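Local coordinates for protein fructokinase (Xylella fastidiosa Temecula1, PDB 3LJS) that probably phosphorylates fructose at the expense of ATP, as a sugar kinase of the PfkB (ribokinase-like) family, at residues M172-G177 / S182-G187. Residues are numbered along the deposited sequence; the frame is centred on the assembly and turned at random.
Sequences MLWPNG and SRLWKG
The CA atoms of W174 and R183, the closest pair between 172-177 and 182-187, are 11.3 Å apart, so the backbones stay well separated, and no hydrogen bond joins the two segments. The 172-177 segment leaves a 3-10 turn at M172 and L173 and runs on as loop, while 182-187 is regular helix, with G187 N bonded to R183 O at 2.9 Å.

W174 provides every close contact from the loop side, and the benzene half of its indole does the touching. R183 runs past W174 in the opposite direction, its chain extended from CG to NE, which carries the guanidinium back past the rim of the benzene ring: NH1 lies 3.5 Å from W174 CZ3, above the indole plane and displaced outward. The two planes are 29° apart, so the approach is slanted rather than a flat stack. R183 CD adds an aliphatic contact, 3.8 Å from the same CZ3. NH1 also makes a weak hydrogen bond to M140 O, and A143, A146 and F150 of helix 143-158 pack against the arginine. L184 comes from the other side of the indole plane, its CD2 methyl 4.1 Å from W174 CZ2, so the outer rim of the indole is inserted between arginine and leucine. F169 makes an edge-to-face contact with the indole and P180 touches it too; the tryptophan is buried.

In the ribokinase-like fold this is the beta-alpha-beta crossover from strand 162-166 through helix 181-189 to the parallel strand 193-197, and the contact joins its loop to its helix. The side chain of W174 lies about 6 Å from that of R170, an ATP-binding residue, though no nucleotide is bound to this chain.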
HETATM    1  N   MSE B 172     -11.921  -2.425 -11.747  1.00 32.41           N
HETATM    2  CA  MSE B 172     -11.272  -2.940 -10.540  1.00 36.69           C
HETATM    3  C   MSE B 172     -11.400  -2.034  -9.325  1.00 34.52           C
HETATM    4  O   MSE B 172     -11.460  -2.512  -8.192  1.00 33.45           O
HETATM    5  CB  MSE B 172      -9.784  -3.180 -10.792  1.00 42.38           C
HETATM    6  CG  MSE B 172      -9.463  -4.409 -11.610  1.00 53.39           C
HETATM    7 SE   MSE B 172      -7.544  -4.650 -11.726  1.00 70.65          SE
HETATM    8  CE  MSE B 172      -7.153  -4.759  -9.835  1.00 60.56           C
ATOM      9  N   LEU B 173     -11.433  -0.727  -9.561  1.00 31.42           N
ATOM     10  CA  LEU B 173     -11.521   0.249  -8.481  1.00 27.54           C
ATOM     11  C   LEU B 173     -12.916   0.474  -7.903  1.00 26.98           C
ATOM     12  O   LEU B 173     -13.072   1.200  -6.920  1.00 25.03           O
ATOM     13  CB  LEU B 173     -10.949   1.585  -8.957  1.00 27.27           C
ATOM     14  CG  LEU B 173      -9.446   1.611  -9.231  1.00 26.41           C
ATOM     15  CD1 LEU B 173      -9.052   2.951  -9.843  1.00 26.32           C
ATOM     16  CD2 LEU B 173      -8.697   1.379  -7.925  1.00 26.33           C
ATOM     17  N   TRP B 174     -13.925  -0.143  -8.509  1.00 26.45           N
ATOM     18  CA  TRP B 174     -15.299   0.018  -8.042  1.00 28.87           C
ATOM     19  C   TRP B 174     -15.735  -1.116  -7.112  1.00 31.21           C
ATOM     20  O   TRP B 174     -15.291  -2.251  -7.260  1.00 31.41           O
ATOM     21  CB  TRP B 174     -16.245   0.101  -9.241  1.00 26.62           C
ATOM     22  CG  TRP B 174     -16.043   1.335 -10.082  1.00 26.27           C
ATOM     23  CD1 TRP B 174     -14.976   1.614 -10.894  1.00 26.99           C
ATOM     24  CD2 TRP B 174     -16.928   2.454 -10.181  1.00 25.16           C
ATOM     25  NE1 TRP B 174     -15.148   2.841 -11.494  1.00 25.32           N
ATOM     26  CE2 TRP B 174     -16.335   3.379 -11.072  1.00 25.90           C
ATOM     27  CE3 TRP B 174     -18.165   2.769  -9.598  1.00 26.71           C
ATOM     28  CZ2 TRP B 174     -16.941   4.596 -11.401  1.00 25.07           C
ATOM     29  CZ3 TRP B 174     -18.767   3.982  -9.926  1.00 26.15           C
ATOM     30  CH2 TRP B 174     -18.150   4.880 -10.819  1.00 26.31           C
ATOM     31  N   PRO B 175     -16.617  -0.818  -6.140  1.00 34.26           N
ATOM     32  CA  PRO B 175     -17.101  -1.827  -5.190  1.00 36.97           C
ATOM     33  C   PRO B 175     -17.728  -3.030  -5.876  1.00 39.33           C
ATOM     34  O   PRO B 175     -18.429  -2.897  -6.880  1.00 39.09           O
ATOM     35  CB  PRO B 175     -18.115  -1.054  -4.348  1.00 36.91           C
ATOM     36  CG  PRO B 175     -17.581   0.338  -4.376  1.00 36.35           C
ATOM     37  CD  PRO B 175     -17.190   0.502  -5.828  1.00 34.84           C
ATOM     38  N   ASN B 176     -17.473  -4.207  -5.323  1.00 43.23           N
ATOM     39  CA  ASN B 176     -18.001  -5.443  -5.875  1.00 46.34           C
ATOM     40  C   ASN B 176     -19.525  -5.429  -5.871  1.00 46.32           C
ATOM     41  O   ASN B 176     -20.147  -4.910  -4.943  1.00 44.97           O
ATOM     42  CB  ASN B 176     -17.492  -6.633  -5.059  1.00 49.95           C
ATOM     43  CG  ASN B 176     -17.018  -7.775  -5.931  1.00 52.73           C
ATOM     44  OD1 ASN B 176     -17.787  -8.336  -6.712  1.00 55.91           O
ATOM     45  ND2 ASN B 176     -15.742  -8.122  -5.807  1.00 55.02           N
ATOM     46  N   GLY B 177     -20.117  -5.988  -6.922  1.00 47.05           N
ATOM     47  CA  GLY B 177     -21.565  -6.049  -7.018  1.00 48.46           C
ATOM     48  C   GLY B 177     -22.292  -4.768  -7.397  1.00 49.19           C
ATOM     49  O   GLY B 177     -23.468  -4.817  -7.762  1.00 50.57           O
ATOM     50  N   SER B 182     -24.869   4.178 -13.668  1.00 28.40           N
ATOM     51  CA  SER B 182     -25.560   5.387 -13.241  1.00 28.96           C
ATOM     52  C   SER B 182     -24.660   6.620 -13.104  1.00 27.98           C
ATOM     53  O   SER B 182     -24.965   7.687 -13.641  1.00 26.88           O
ATOM     54  CB  SER B 182     -26.270   5.124 -11.915  1.00 30.63           C
ATOM     55  OG  SER B 182     -27.002   6.264 -11.516  1.00 39.44           O
ATOM     56  N   ARG B 183     -23.556   6.478 -12.379  1.00 27.04           N
ATOM     57  CA  ARG B 183     -22.640   7.597 -12.183  1.00 26.26           C
ATOM     58  C   ARG B 183     -21.931   7.991 -13.471  1.00 24.55           C
ATOM     59  O   ARG B 183     -21.748   9.177 -13.748  1.00 24.81           O
ATOM     60  CB  ARG B 183     -21.607   7.255 -11.114  1.00 26.00           C
ATOM     61  CG  ARG B 183     -22.190   7.187  -9.722  1.00 26.82           C
ATOM     62  CD  ARG B 183     -21.179   6.627  -8.761  1.00 29.29           C
ATOM     63  NE  ARG B 183     -21.794   6.313  -7.479  1.00 30.48           N
ATOM     64  CZ  ARG B 183     -21.241   5.527  -6.565  1.00 30.51           C
ATOM     65  NH1 ARG B 183     -20.056   4.975  -6.794  1.00 25.40           N
ATOM     66  NH2 ARG B 183     -21.883   5.284  -5.428  1.00 30.52           N
ATOM     67  N   LEU B 184     -21.533   6.999 -14.256  1.00 22.58           N
ATOM     68  CA  LEU B 184     -20.854   7.273 -15.509  1.00 24.09           C
ATOM     69  C   LEU B 184     -21.752   8.107 -16.419  1.00 24.63           C
ATOM     70  O   LEU B 184     -21.305   9.101 -16.988  1.00 24.12           O
ATOM     71  CB  LEU B 184     -20.454   5.966 -16.201  1.00 23.66           C
ATOM     72  CG  LEU B 184     -19.472   5.101 -15.398  1.00 25.92           C
ATOM     73  CD1 LEU B 184     -19.147   3.824 -16.166  1.00 23.23           C
ATOM     74  CD2 LEU B 184     -18.201   5.899 -15.122  1.00 24.10           C
ATOM     75  N   TRP B 185     -23.018   7.715 -16.555  1.00 25.10           N
ATOM     76  CA  TRP B 185     -23.941   8.471 -17.404  1.00 24.56           C
ATOM     77  C   TRP B 185     -24.165   9.881 -16.869  1.00 24.41           C
ATOM     78  O   TRP B 185     -24.298  10.824 -17.643  1.00 23.80           O
ATOM     79  CB  TRP B 185     -25.294   7.757 -17.536  1.00 25.21           C
ATOM     80  CG  TRP B 185     -25.315   6.676 -18.580  1.00 26.69           C
ATOM     81  CD1 TRP B 185     -25.486   5.334 -18.371  1.00 27.71           C
ATOM     82  CD2 TRP B 185     -25.151   6.844 -19.993  1.00 26.71           C
ATOM     83  NE1 TRP B 185     -25.438   4.658 -19.567  1.00 28.73           N
ATOM     84  CE2 TRP B 185     -25.235   5.559 -20.579  1.00 28.53           C
ATOM     85  CE3 TRP B 185     -24.943   7.954 -20.822  1.00 26.60           C
ATOM     86  CZ2 TRP B 185     -25.117   5.354 -21.957  1.00 28.73           C
ATOM     87  CZ3 TRP B 185     -24.826   7.751 -22.196  1.00 28.93           C
ATOM     88  CH2 TRP B 185     -24.913   6.457 -22.748  1.00 28.96           C
ATOM     89  N   LYS B 186     -24.215  10.028 -15.549  1.00 23.75           N
ATOM     90  CA  LYS B 186     -24.419  11.347 -14.970  1.00 24.49           C
ATOM     91  C   LYS B 186     -23.230  12.250 -15.282  1.00 23.30           C
ATOM     92  O   LYS B 186     -23.400  13.415 -15.654  1.00 23.85           O
ATOM     93  CB  LYS B 186     -24.615  11.262 -13.457  1.00 27.06           C
ATOM     94  CG  LYS B 186     -24.868  12.620 -12.827  1.00 30.95           C
ATOM     95  CD  LYS B 186     -25.463  12.498 -11.438  1.00 36.77           C
ATOM     96  CE  LYS B 186     -25.811  13.870 -10.871  1.00 39.03           C
ATOM     97  NZ  LYS B 186     -26.476  13.760  -9.540  1.00 40.51           N
ATOM     98  N   GLY B 187     -22.025  11.714 -15.124  1.00 21.50           N
ATOM     99  CA  GLY B 187     -20.841  12.499 -15.418  1.00 20.79           C
ATOM    100  C   GLY B 187     -20.854  12.903 -16.881  1.00 22.37           C
ATOM    101  O   GLY B 187     -20.569  14.055 -17.230  1.00 19.83           O
TER